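DNA translocase coupling protein (Clostridium perfringens, PDB 6O1Y) binds ATP and probably DNA, and as a coupling ATPase of the FtsK/SpoIIIE family is thought to drive plasmid DNA transfer across the membrane. Local coordinates at residues Lys103-Gln108 and Leu150-Lys155; Val111-Gln116 and Gln339-Asp344; Lys190-Leu195 and Val231-Leu236. All blocks are in the same frame, centred on the assembly; numbering follows the deposited sequence.

Contact 1: Lys103-Gln108 and Leu150-Lys155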
loop_
_atom_site.group_PDB
_atom_site.type_symbol
_atom_site.label_atom_id
_atom_site.label_comp_id
_atom_site.label_asym_id
_atom_site.label_seq_id
_atom_site.Cartn_x
_atom_site.Cartn_y
_atom_site.Cartn_z
ATOM N N LYS A 103 14.397 -9.563 -11.759
ATOM C CA LYS A 103 14.625 -8.680 -12.914
ATOM C C LYS A 103 14.121 -7.291 -12.613
ATOM O O LYS A 103 14.657 -6.321 -13.135
ATOM C CB LYS A 103 14.016 -9.237 -14.235
ATOM C CG LYS A 103 12.482 -9.131 -14.425
ATOM C CD LYS A 103 11.984 -9.990 -15.599
ATOM C CE LYS A 103 10.480 -9.966 -15.764
ATOM N NZ LYS A 103 10.049 -8.987 -16.798
ATOM N N TYR A 104 13.108 -7.189 -11.753
ATOM C CA TYR A 104 12.545 -5.903 -11.379
ATOM C C TYR A 104 13.452 -5.069 -10.465
ATOM O O TYR A 104 13.385 -3.835 -10.539
ATOM C CB TYR A 104 11.162 -6.076 -10.758
ATOM C CG TYR A 104 10.164 -6.820 -11.621
ATOM C CD1 TYR A 104 9.758 -6.310 -12.851
ATOM C CD2 TYR A 104 9.537 -7.970 -11.156
ATOM C CE1 TYR A 104 8.811 -6.970 -13.632
ATOM C CE2 TYR A 104 8.576 -8.631 -11.918
ATOM C CZ TYR A 104 8.214 -8.129 -13.157
ATOM O OH TYR A 104 7.245 -8.776 -13.891
ATOM N N ILE A 105 14.311 -5.732 -9.633
ATOM C CA ILE A 105 15.209 -5.075 -8.674
ATOM C C ILE A 105 15.882 -3.863 -9.301
ATOM O O ILE A 105 16.595 -3.994 -10.298
ATOM C CB ILE A 105 16.218 -6.048 -7.996
ATOM C CG1 ILE A 105 15.494 -6.930 -6.967
ATOM C CG2 ILE A 105 17.376 -5.280 -7.312
ATOM C CD1 ILE A 105 16.172 -8.258 -6.591
ATOM N N GLU A 106 15.584 -2.677 -8.750
ATOM C CA GLU A 106 16.134 -1.408 -9.217
ATOM C C GLU A 106 17.653 -1.294 -9.002
ATOM O O GLU A 106 18.212 -1.854 -8.051
ATOM C CB GLU A 106 15.376 -0.211 -8.607
ATOM C CG GLU A 106 14.220 0.294 -9.460
ATOM C CD GLU A 106 14.536 0.721 -10.884
ATOM O OE1 GLU A 106 13.735 0.367 -11.779
ATOM O OE2 GLU A 106 15.575 1.388 -11.113
ATOM N N GLU A 107 18.313 -0.598 -9.928
ATOM C CA GLU A 107 19.760 -0.396 -9.917
ATOM C C GLU A 107 20.188 0.688 -8.913
ATOM O O GLU A 107 21.176 0.512 -8.183
ATOM C CB GLU A 107 20.255 -0.093 -11.340
ATOM C CG GLU A 107 20.626 -1.337 -12.131
ATOM C CD GLU A 107 22.104 -1.677 -12.084
ATOM O OE1 GLU A 107 22.455 -2.700 -11.450
ATOM O OE2 GLU A 107 22.912 -0.919 -12.672
ATOM N N GLN A 108 19.418 1.787 -8.866
ATOM C CA GLN A 108 19.628 2.922 -7.971
ATOM C C GLN A 108 19.382 2.497 -6.509
ATOM O O GLN A 108 18.252 2.130 -6.164
ATOM C CB GLN A 108 18.673 4.062 -8.374
ATOM C CG GLN A 108 18.885 5.378 -7.637
ATOM C CD GLN A 108 18.332 6.511 -8.456
ATOM O OE1 GLN A 108 17.256 7.028 -8.189
ATOM N NE2 GLN A 108 19.060 6.919 -9.487
ATOM N N LEU A 150 11.575 -5.488 1.397
ATOM C CA LEU A 150 12.667 -6.023 2.205
ATOM C C LEU A 150 13.670 -6.817 1.326
ATOM O O LEU A 150 14.844 -6.462 1.284
ATOM C CB LEU A 150 12.099 -6.889 3.343
ATOM C CG LEU A 150 13.100 -7.525 4.303
ATOM C CD1 LEU A 150 14.007 -6.462 4.950
ATOM C CD2 LEU A 150 12.380 -8.370 5.356
ATOM N N TRP A 151 13.205 -7.810 0.572
ATOM C CA TRP A 151 14.089 -8.582 -0.318
ATOM C C TRP A 151 14.937 -7.687 -1.239
ATOM O O TRP A 151 16.146 -7.910 -1.356
ATOM C CB TRP A 151 13.292 -9.615 -1.148
ATOM C CG TRP A 151 14.117 -10.336 -2.161
ATOM C CD1 TRP A 151 14.186 -10.075 -3.501
ATOM C CD2 TRP A 151 15.101 -11.347 -1.896
ATOM N NE1 TRP A 151 15.152 -10.862 -4.092
ATOM C CE2 TRP A 151 15.724 -11.663 -3.132
ATOM C CE3 TRP A 151 15.530 -12.012 -0.731
ATOM C CZ2 TRP A 151 16.729 -12.640 -3.238
ATOM C CZ3 TRP A 151 16.530 -12.977 -0.844
ATOM C CH2 TRP A 151 17.104 -13.292 -2.089
ATOM N N GLN A 152 14.294 -6.683 -1.880
ATOM C CA GLN A 152 14.927 -5.733 -2.791
ATOM C C GLN A 152 16.019 -4.899 -2.065
ATOM O O GLN A 152 17.092 -4.598 -2.631
ATOM C CB GLN A 152 13.857 -4.804 -3.378
ATOM C CG GLN A 152 12.937 -5.444 -4.388
ATOM C CD GLN A 152 12.028 -4.408 -4.989
ATOM O OE1 GLN A 152 12.392 -3.713 -5.946
ATOM N NE2 GLN A 152 10.827 -4.274 -4.433
ATOM N N LEU A 153 15.735 -4.546 -0.800
ATOM C CA LEU A 153 16.673 -3.782 -0.019
ATOM C C LEU A 153 17.805 -4.658 0.493
ATOM O O LEU A 153 18.955 -4.192 0.544
ATOM C CB LEU A 153 15.970 -2.979 1.073
ATOM C CG LEU A 153 15.067 -1.862 0.532
ATOM C CD1 LEU A 153 14.254 -1.248 1.628
ATOM C CD2 LEU A 153 15.856 -0.776 -0.166
ATOM N N LEU A 154 17.519 -5.946 0.778
ATOM C CA LEU A 154 18.562 -6.896 1.194
ATOM C C LEU A 154 19.531 -7.107 0.042
ATOM O O LEU A 154 20.744 -7.093 0.250
ATOM C CB LEU A 154 17.974 -8.230 1.652
ATOM C CG LEU A 154 17.135 -8.158 2.905
ATOM C CD1 LEU A 154 16.177 -9.337 2.983
ATOM C CD2 LEU A 154 17.999 -7.945 4.157
ATOM N N LYS A 155 18.979 -7.230 -1.187
ATOM C CA LYS A 155 19.718 -7.376 -2.440
ATOM C C LYS A 155 20.566 -6.124 -2.688
ATOM O O LYS A 155 21.692 -6.236 -3.193
ATOM C CB LYS A 155 18.750 -7.652 -3.604
ATOM C CG LYS A 155 18.428 -9.130 -3.795
ATOM C CD LYS A 155 19.200 -9.718 -4.977
ATOM C CE LYS A 155 19.838 -11.039 -4.641
ATOM N NZ LYS A 155 19.254 -12.146 -5.444
#

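Contact 2: Val111-Gln116 and Gln339-Asp344. With ATP (adenosine-5'-triphosphate), chain C.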
loop_
_atom_site.group_PDB
_atom_site.type_symbol
_atom_site.label_atom_id
_atom_site.label_comp_id
_atom_site.label_asym_id
_atom_site.label_seq_id
_atom_site.Cartn_x
_atom_site.Cartn_y
_atom_site.Cartn_z
ATOM N N VAL A 111 15.806 2.755 -4.546
ATOM C CA VAL A 111 14.567 2.661 -5.344
ATOM C C VAL A 111 14.033 1.232 -5.264
ATOM O O VAL A 111 14.805 0.285 -5.431
ATOM C CB VAL A 111 14.671 3.172 -6.811
ATOM C CG1 VAL A 111 13.300 3.203 -7.487
ATOM C CG2 VAL A 111 15.286 4.559 -6.856
ATOM N N VAL A 112 12.741 1.078 -4.945
ATOM C CA VAL A 112 12.088 -0.225 -4.875
ATOM C C VAL A 112 10.796 -0.234 -5.718
ATOM O O VAL A 112 10.075 0.771 -5.772
ATOM C CB VAL A 112 11.866 -0.794 -3.430
ATOM C CG1 VAL A 112 13.164 -0.818 -2.620
ATOM C CG2 VAL A 112 10.738 -0.075 -2.673
ATOM N N VAL A 113 10.504 -1.388 -6.351
ATOM C CA VAL A 113 9.315 -1.598 -7.185
ATOM C C VAL A 113 8.343 -2.529 -6.456
ATOM O O VAL A 113 8.739 -3.646 -6.102
ATOM C CB VAL A 113 9.702 -2.125 -8.593
ATOM C CG1 VAL A 113 8.507 -2.098 -9.542
ATOM C CG2 VAL A 113 10.851 -1.324 -9.178
ATOM N N VAL A 114 7.081 -2.076 -6.239
ATOM C CA VAL A 114 6.028 -2.828 -5.513
ATOM C C VAL A 114 5.042 -3.609 -6.395
ATOM O O VAL A 114 4.287 -4.439 -5.870
ATOM C CB VAL A 114 5.220 -1.961 -4.511
ATOM C CG1 VAL A 114 6.015 -1.672 -3.247
ATOM C CG2 VAL A 114 4.693 -0.686 -5.157
ATOM N N GLY A 115 4.989 -3.287 -7.682
ATOM C CA GLY A 115 4.070 -3.940 -8.607
ATOM C C GLY A 115 3.844 -3.194 -9.902
ATOM O O GLY A 115 4.608 -2.288 -10.242
ATOM N N GLN A 116 2.794 -3.571 -10.635
ATOM C CA GLN A 116 2.466 -2.987 -11.937
ATOM C C GLN A 116 1.176 -2.206 -11.929
ATOM O O GLN A 116 0.167 -2.656 -11.371
ATOM C CB GLN A 116 2.372 -4.087 -13.011
ATOM C CG GLN A 116 2.743 -3.641 -14.416
ATOM C CD GLN A 116 2.190 -4.587 -15.430
ATOM O OE1 GLN A 116 1.219 -4.276 -16.125
ATOM N NE2 GLN A 116 2.799 -5.756 -15.541
ATOM N N GLN A 339 -1.340 -3.539 -9.165
ATOM C CA GLN A 339 -1.311 -4.959 -8.840
ATOM C C GLN A 339 0.046 -5.266 -8.211
ATOM O O GLN A 339 1.078 -5.244 -8.894
ATOM C CB GLN A 339 -1.593 -5.842 -10.093
ATOM C CG GLN A 339 -1.438 -7.375 -9.900
ATOM C CD GLN A 339 -2.412 -8.027 -8.923
ATOM O OE1 GLN A 339 -3.549 -7.567 -8.693
ATOM N NE2 GLN A 339 -1.979 -9.140 -8.336
ATOM N N ALA A 340 0.034 -5.551 -6.908
ATOM C CA ALA A 340 1.237 -5.906 -6.158
ATOM C C ALA A 340 1.826 -7.243 -6.643
ATOM O O ALA A 340 1.084 -8.206 -6.864
ATOM C CB ALA A 340 0.928 -5.971 -4.665
ATOM N N PHE A 341 3.160 -7.285 -6.835
ATOM C CA PHE A 341 3.879 -8.490 -7.233
ATOM C C PHE A 341 3.620 -9.538 -6.159
ATOM O O PHE A 341 3.460 -9.182 -4.985
ATOM C CB PHE A 341 5.406 -8.234 -7.267
ATOM C CG PHE A 341 5.965 -7.226 -8.243
ATOM C CD1 PHE A 341 5.621 -7.268 -9.589
ATOM C CD2 PHE A 341 6.913 -6.303 -7.839
ATOM C CE1 PHE A 341 6.165 -6.358 -10.498
ATOM C CE2 PHE A 341 7.481 -5.413 -8.756
ATOM C CZ PHE A 341 7.104 -5.445 -10.080
ATOM N N TYR A 342 3.556 -10.817 -6.541
ATOM C CA TYR A 342 3.383 -11.858 -5.548
ATOM C C TYR A 342 4.750 -12.359 -5.188
ATOM O O TYR A 342 5.461 -12.905 -6.028
ATOM C CB TYR A 342 2.416 -12.978 -5.973
ATOM C CG TYR A 342 2.276 -14.069 -4.926
ATOM C CD1 TYR A 342 2.087 -13.757 -3.583
ATOM C CD2 TYR A 342 2.339 -15.412 -5.278
ATOM C CE1 TYR A 342 2.022 -14.751 -2.610
ATOM C CE2 TYR A 342 2.237 -16.418 -4.317
ATOM C CZ TYR A 342 2.092 -16.082 -2.982
ATOM O OH TYR A 342 2.013 -17.067 -2.027
ATOM N N PHE A 343 5.140 -12.096 -3.950
ATOM C CA PHE A 343 6.428 -12.475 -3.404
ATOM C C PHE A 343 6.252 -13.719 -2.556
ATOM O O PHE A 343 5.775 -13.651 -1.427
ATOM C CB PHE A 343 7.044 -11.315 -2.598
ATOM C CG PHE A 343 8.439 -11.627 -2.121
ATOM C CD1 PHE A 343 8.657 -12.158 -0.854
ATOM C CD2 PHE A 343 9.532 -11.450 -2.961
ATOM C CE1 PHE A 343 9.941 -12.493 -0.433
ATOM C CE2 PHE A 343 10.808 -11.769 -2.531
ATOM C CZ PHE A 343 11.003 -12.292 -1.271
ATOM N N ASP A 344 6.617 -14.855 -3.114
ATOM C CA ASP A 344 6.524 -16.143 -2.453
ATOM C C ASP A 344 7.806 -16.413 -1.650
ATOM O O ASP A 344 8.872 -16.584 -2.233
ATOM C CB ASP A 344 6.290 -17.223 -3.510
ATOM C CG ASP A 344 5.426 -18.369 -3.056
ATOM O OD1 ASP A 344 5.553 -18.783 -1.878
ATOM O OD2 ASP A 344 4.620 -18.860 -3.879
HETATM P PG ATP C . 0.081 -10.774 7.340
HETATM O O1G ATP C . 0.886 -12.028 7.133
HETATM O O2G ATP C . 0.956 -9.589 7.830
HETATM O O3G ATP C . -1.055 -10.977 8.366
HETATM P PB ATP C . -1.848 -10.728 5.083
HETATM O O1B ATP C . -2.665 -9.538 4.756
HETATM O O2B ATP C . -2.685 -11.721 5.895
HETATM O O3B ATP C . -0.596 -10.290 5.974
HETATM P PA ATP C . -0.241 -12.433 3.284
HETATM O O1A ATP C . 0.346 -13.110 4.467
HETATM O O2A ATP C . 0.800 -11.511 2.641
HETATM O O3A ATP C . -1.427 -11.465 3.734
HETATM O "O5'" ATP C . -0.663 -13.548 2.184
HETATM C "C5'" ATP C . -2.016 -13.712 1.713
HETATM C "C4'" ATP C . -2.095 -14.703 0.576
HETATM O "O4'" ATP C . -2.933 -14.164 -0.475
HETATM C "C3'" ATP C . -0.791 -15.097 -0.118
HETATM O "O3'" ATP C . -0.091 -16.126 0.573
HETATM C "C2'" ATP C . -1.298 -15.522 -1.497
HETATM O "O2'" ATP C . -1.871 -16.828 -1.521
HETATM C "C1'" ATP C . -2.354 -14.443 -1.739
HETATM N N9 ATP C . -1.807 -13.209 -2.305
HETATM C C8 ATP C . -1.143 -12.200 -1.655
HETATM N N7 ATP C . -0.625 -11.297 -2.455
HETATM C C5 ATP C . -0.984 -11.736 -3.720
HETATM C C6 ATP C . -0.690 -11.251 -5.013
HETATM N N6 ATP C . 0.045 -10.163 -5.243
HETATM N N1 ATP C . -1.160 -11.951 -6.072
HETATM C C2 ATP C . -1.886 -13.052 -5.843
HETATM N N3 ATP C . -2.224 -13.606 -4.673
HETATM C C4 ATP C . -1.728 -12.902 -3.642
#

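Contact 3: Lys190-Leu195 and Val231-Leu236. With ATP (adenosine-5'-triphosphate), chain C.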
loop_
_atom_site.group_PDB
_atom_site.type_symbol
_atom_site.label_atom_id
_atom_site.label_comp_id
_atom_site.label_asym_id
_atom_site.label_seq_id
_atom_site.Cartn_x
_atom_site.Cartn_y
_atom_site.Cartn_z
ATOM N N LYS A 190 14.790 -1.475 23.139
ATOM C CA LYS A 190 16.217 -1.385 22.859
ATOM C C LYS A 190 16.427 -1.010 21.390
ATOM O O LYS A 190 17.181 -0.075 21.124
ATOM C CB LYS A 190 17.000 -2.681 23.225
ATOM C CG LYS A 190 16.686 -3.348 24.581
ATOM C CD LYS A 190 16.720 -2.429 25.828
ATOM C CE LYS A 190 16.092 -3.074 27.058
ATOM N NZ LYS A 190 14.592 -3.044 27.049
ATOM N N LEU A 191 15.703 -1.674 20.454
ATOM C CA LEU A 191 15.808 -1.393 19.019
ATOM C C LEU A 191 15.437 0.020 18.658
ATOM O O LEU A 191 16.218 0.674 17.984
ATOM C CB LEU A 191 15.009 -2.375 18.135
ATOM C CG LEU A 191 14.834 -1.958 16.651
ATOM C CD1 LEU A 191 16.116 -2.086 15.877
ATOM C CD2 LEU A 191 13.754 -2.755 15.970
ATOM N N PHE A 192 14.254 0.485 19.053
ATOM C CA PHE A 192 13.834 1.824 18.680
ATOM C C PHE A 192 14.672 2.934 19.329
ATOM O O PHE A 192 14.826 3.981 18.693
ATOM C CB PHE A 192 12.336 2.027 18.893
ATOM C CG PHE A 192 11.567 1.514 17.704
ATOM C CD1 PHE A 192 11.481 2.264 16.537
ATOM C CD2 PHE A 192 10.984 0.256 17.725
ATOM C CE1 PHE A 192 10.814 1.772 15.416
ATOM C CE2 PHE A 192 10.299 -0.234 16.607
ATOM C CZ PHE A 192 10.221 0.526 15.458
ATOM N N LYS A 193 15.258 2.695 20.541
ATOM C CA LYS A 193 16.147 3.665 21.205
ATOM C C LYS A 193 17.411 3.799 20.364
ATOM O O LYS A 193 17.893 4.923 20.159
ATOM C CB LYS A 193 16.530 3.229 22.643
ATOM C CG LYS A 193 17.634 4.080 23.323
ATOM C CD LYS A 193 17.166 5.518 23.660
ATOM C CE LYS A 193 18.247 6.482 24.109
ATOM N NZ LYS A 193 17.844 7.896 23.854
ATOM N N TYR A 194 17.948 2.641 19.905
ATOM C CA TYR A 194 19.139 2.546 19.083
ATOM C C TYR A 194 18.914 3.272 17.763
ATOM O O TYR A 194 19.762 4.055 17.357
ATOM C CB TYR A 194 19.520 1.071 18.851
ATOM C CG TYR A 194 20.372 0.849 17.624
ATOM C CD1 TYR A 194 21.715 1.215 17.609
ATOM C CD2 TYR A 194 19.825 0.330 16.456
ATOM C CE1 TYR A 194 22.505 1.040 16.469
ATOM C CE2 TYR A 194 20.602 0.158 15.304
ATOM C CZ TYR A 194 21.946 0.507 15.319
ATOM O OH TYR A 194 22.733 0.341 14.201
ATOM N N LEU A 195 17.773 3.020 17.108
ATOM C CA LEU A 195 17.407 3.631 15.829
ATOM C C LEU A 195 17.334 5.160 15.898
ATOM O O LEU A 195 17.713 5.828 14.942
ATOM C CB LEU A 195 16.089 3.045 15.286
ATOM C CG LEU A 195 16.022 1.534 14.970
ATOM C CD1 LEU A 195 14.593 1.115 14.660
ATOM C CD2 LEU A 195 16.960 1.123 13.828
ATOM N N VAL A 231 13.645 -1.123 8.578
ATOM C CA VAL A 231 12.973 -1.682 9.741
ATOM C C VAL A 231 11.475 -1.855 9.399
ATOM O O VAL A 231 10.750 -0.882 9.177
ATOM C CB VAL A 231 13.289 -0.961 11.086
ATOM C CG1 VAL A 231 13.055 0.546 11.016
ATOM C CG2 VAL A 231 12.547 -1.597 12.256
ATOM N N VAL A 232 11.064 -3.132 9.276
ATOM C CA VAL A 232 9.715 -3.553 8.921
ATOM C C VAL A 232 8.914 -3.998 10.127
ATOM O O VAL A 232 9.331 -4.894 10.860
ATOM C CB VAL A 232 9.701 -4.609 7.798
ATOM C CG1 VAL A 232 9.924 -3.965 6.439
ATOM C CG2 VAL A 232 10.736 -5.696 8.050
ATOM N N ILE A 233 7.749 -3.381 10.307
ATOM C CA ILE A 233 6.813 -3.640 11.404
ATOM C C ILE A 233 5.571 -4.339 10.854
ATOM O O ILE A 233 4.820 -3.720 10.097
ATOM C CB ILE A 233 6.455 -2.306 12.125
ATOM C CG1 ILE A 233 7.704 -1.601 12.654
ATOM C CG2 ILE A 233 5.394 -2.493 13.228
ATOM C CD1 ILE A 233 7.787 -0.241 12.186
ATOM N N ASP A 234 5.364 -5.624 11.236
ATOM C CA ASP A 234 4.249 -6.459 10.773
ATOM C C ASP A 234 2.877 -5.922 11.159
ATOM O O ASP A 234 1.925 -6.000 10.367
ATOM C CB ASP A 234 4.395 -7.909 11.261
ATOM C CG ASP A 234 3.360 -8.833 10.639
ATOM O OD1 ASP A 234 3.546 -9.233 9.454
ATOM O OD2 ASP A 234 2.344 -9.113 11.311
ATOM N N GLU A 235 2.769 -5.422 12.393
ATOM C CA GLU A 235 1.526 -4.849 12.854
ATOM C C GLU A 235 1.837 -3.641 13.695
ATOM O O GLU A 235 2.378 -3.769 14.798
ATOM C CB GLU A 235 0.644 -5.893 13.588
ATOM C CG GLU A 235 -0.732 -5.387 14.005
ATOM C CD GLU A 235 -1.469 -4.568 12.961
ATOM O OE1 GLU A 235 -1.844 -5.141 11.914
ATOM O OE2 GLU A 235 -1.658 -3.351 13.184
ATOM N N LEU A 236 1.514 -2.460 13.175
ATOM C CA LEU A 236 1.739 -1.225 13.914
ATOM C C LEU A 236 1.108 -1.302 15.318
ATOM O O LEU A 236 1.750 -0.908 16.287
ATOM C CB LEU A 236 1.198 -0.024 13.121
ATOM C CG LEU A 236 1.476 1.387 13.649
ATOM C CD1 LEU A 236 2.947 1.611 13.990
ATOM C CD2 LEU A 236 0.976 2.422 12.681
HETATM P PG ATP C . 0.081 -10.774 7.340
HETATM O O1G ATP C . 0.886 -12.028 7.133
HETATM O O2G ATP C . 0.956 -9.589 7.830
HETATM O O3G ATP C . -1.055 -10.977 8.366
HETATM P PB ATP C . -1.848 -10.728 5.083
HETATM O O1B ATP C . -2.665 -9.538 4.756
HETATM O O2B ATP C . -2.685 -11.721 5.895
HETATM O O3B ATP C . -0.596 -10.290 5.974
HETATM P PA ATP C . -0.241 -12.433 3.284
HETATM O O1A ATP C . 0.346 -13.110 4.467
HETATM O O2A ATP C . 0.800 -11.511 2.641
HETATM O O3A ATP C . -1.427 -11.465 3.734
HETATM O "O5'" ATP C . -0.663 -13.548 2.184
HETATM C "C5'" ATP C . -2.016 -13.712 1.713
HETATM C "C4'" ATP C . -2.095 -14.703 0.576
HETATM O "O4'" ATP C . -2.933 -14.164 -0.475
HETATM C "C3'" ATP C . -0.791 -15.097 -0.118
HETATM O "O3'" ATP C . -0.091 -16.126 0.573
HETATM C "C2'" ATP C . -1.298 -15.522 -1.497
HETATM O "O2'" ATP C . -1.871 -16.828 -1.521
HETATM C "C1'" ATP C . -2.354 -14.443 -1.739
HETATM N N9 ATP C . -1.807 -13.209 -2.305
HETATM C C8 ATP C . -1.143 -12.200 -1.655
HETATM N N7 ATP C . -0.625 -11.297 -2.455
HETATM C C5 ATP C . -0.984 -11.736 -3.720
HETATM C C6 ATP C . -0.690 -11.251 -5.013
HETATM N N6 ATP C . 0.045 -10.163 -5.243
HETATM N N1 ATP C . -1.160 -11.951 -6.072
HETATM C C2 ATP C . -1.886 -13.052 -5.843
HETATM N N3 ATP C . -2.224 -13.606 -4.673
HETATM C C4 ATP C . -1.728 -12.902 -3.642
#

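Contact 1: Lys103-Gln108 and Leu150-Lys155
The indole of Trp151 meets Ile105 obliquely at its pyrrole side, where Ile105 CD1 lies 3.8 Å from Trp151 NE1. One face of the indole carries Lys155 CG, 3.6 Å above the plane and offset toward the rim; Phe343 and Trp100 bring further rings against it. The ring of Tyr104 has Lys103 CG over the centre of one face and stacks on Phe341 with the other. Most of the contact rests on Ile105. Its CG1 stands anti to the carbonyl carbon (chi1 -73°), which carries CD1 toward the helix, 3.7 Å from Lys155 CG, and the two side chains cross at about a right angle. Helix 142-155, which follows the Walker A loop of this P-loop NTPase, is touched here near its C-terminal end by the loop leading to strand 111-116. Gln152 slides past Ile105 in the opposite direction, with Gln152 CG 3.9 Å from Ile105 CG1. Extended beyond CG (chi2 -174°), it hands NE2 to the backbone O of Val113. Lys155 bends repeatedly, and its NZ forms a salt bridge with Asp102, whose other carboxylate oxygen accepts the Trp151 NE1 hydrogen bond.

Contact 2: Val111-Gln116 and Gln339-Asp344
Phe341 lays its ring flat over the backbone of Gly115, a CH-pi contact in which Gly115 CA sits 3.5 Å from the ring centroid and almost exactly on its normal. Phe341 CG stands anti to its own carbonyl carbon, beside the backbone N (chi1 -63°), and this turns the ring back across strand 111-116. Val113 CB lies at the ring edge, in its plane, and Val113 CG1, anti to the backbone N, is 3.6 Å from Phe341 CE2. Strands 111-116 and 334-340 are antiparallel neighbours in the mixed sheet of the ATPase domain, brought together although more than 220 residues apart in sequence. Gln116 and Gln339 form a hydrogen-bonded pair, with Gln339 N to Gln116 O at 2.8 Å and Gln116 N to Gln339 O at 3.0 Å; Phe341 N adds a bond to Val114 O of 3.2 Å. Gln339 starts out anti to its backbone N and bends at chi2 (64°), and its amide is held by Arg326 through OE1 and by the Lys324 carbonyl through NE2. The same segment meets the nucleotide: Ala340 O accepts a weak hydrogen bond from ATP N6 (2.7 Å), and Tyr342 places CB 3.7 Å from adenine C6 of ATP, while its ring runs from the adenine, near C5, to the ribose, near C2'.

Contact 3: Lys190-Leu195 and Val231-Leu236
Val231 fans its two methyls toward helix 185-209: chi1 of 53° sets CG1 between the backbone N and the carbonyl carbon and leaves CG2 anti to the N. Leu195, with CG anti to its carbonyl carbon (chi1 -61°), reaches straight at this residue, and the two side chains meet tip to tip, Leu195 CD1 lying 4.0 Å from Val231 CG1. One helical turn earlier, the Leu191 side chain runs past that of Val231 in the opposite direction, with Leu191 CD2 4.1 Å from Val231 CG2. Both leucines close on this one valine, Leu191 at CG2 and Leu195 mainly at CG1, with CG2 only slightly farther off. Phe192 comes in beside them. Its CZ approaches Ile233 CD1 at 4.1 Å, and this methyl lies at the ring edge, near the ring plane, while Val231 CG2 meets the same ring obliquely. The contact is the packing of a helix on one face of the central sheet of a P-loop NTPase. Strand 229-233 runs parallel between strands 159-163 and 272-278, and the axis of segment 190-195 passes 12.0 Å from that of 231-233 with their directions 139° apart. All the touching groups are apolar and buried, and no hydrogen bond crosses. Tyr161 of strand 159-163 touches Leu191 and Val231, while Ile256 and Thr260 of helix 247-266 touch Phe192 and Leu263 touches Leu195. Beyond the strand, Asp234 and Glu235 match a Walker B motif in sequence and position. Asp234 OD1 comes within 3.1 Å of ATP O2G, its OD2 forming a salt bridge with Lys166. Glu235 turns to backbone amides: OE2 caps Ala237 N at the start of the following helix, and OE1 accepts a bond from Gln279 N.

In the fold
All three contacts belong to the ATPase domain of this fragment of a membrane protein. Contacts 2 and 3 are buried and reach the same mixed sheet at different places: contact 2 pairs strands through backbone hydrogen bonds, whereas contact 3 packs a helix on a strand by aliphatic and aromatic groups alone. Contact 1 is only partly buried and mixes apolar packing with polar ends anchored outside its segments. It abuts contact 2, through aromatic rings and an amide on the strand backbone, and touches contact 3 lightly where Leu150 meets Val232. Contacts 2 and 3 do not touch, yet both approach ATP, one at the adenine and ribose, the other at the gamma-phosphate.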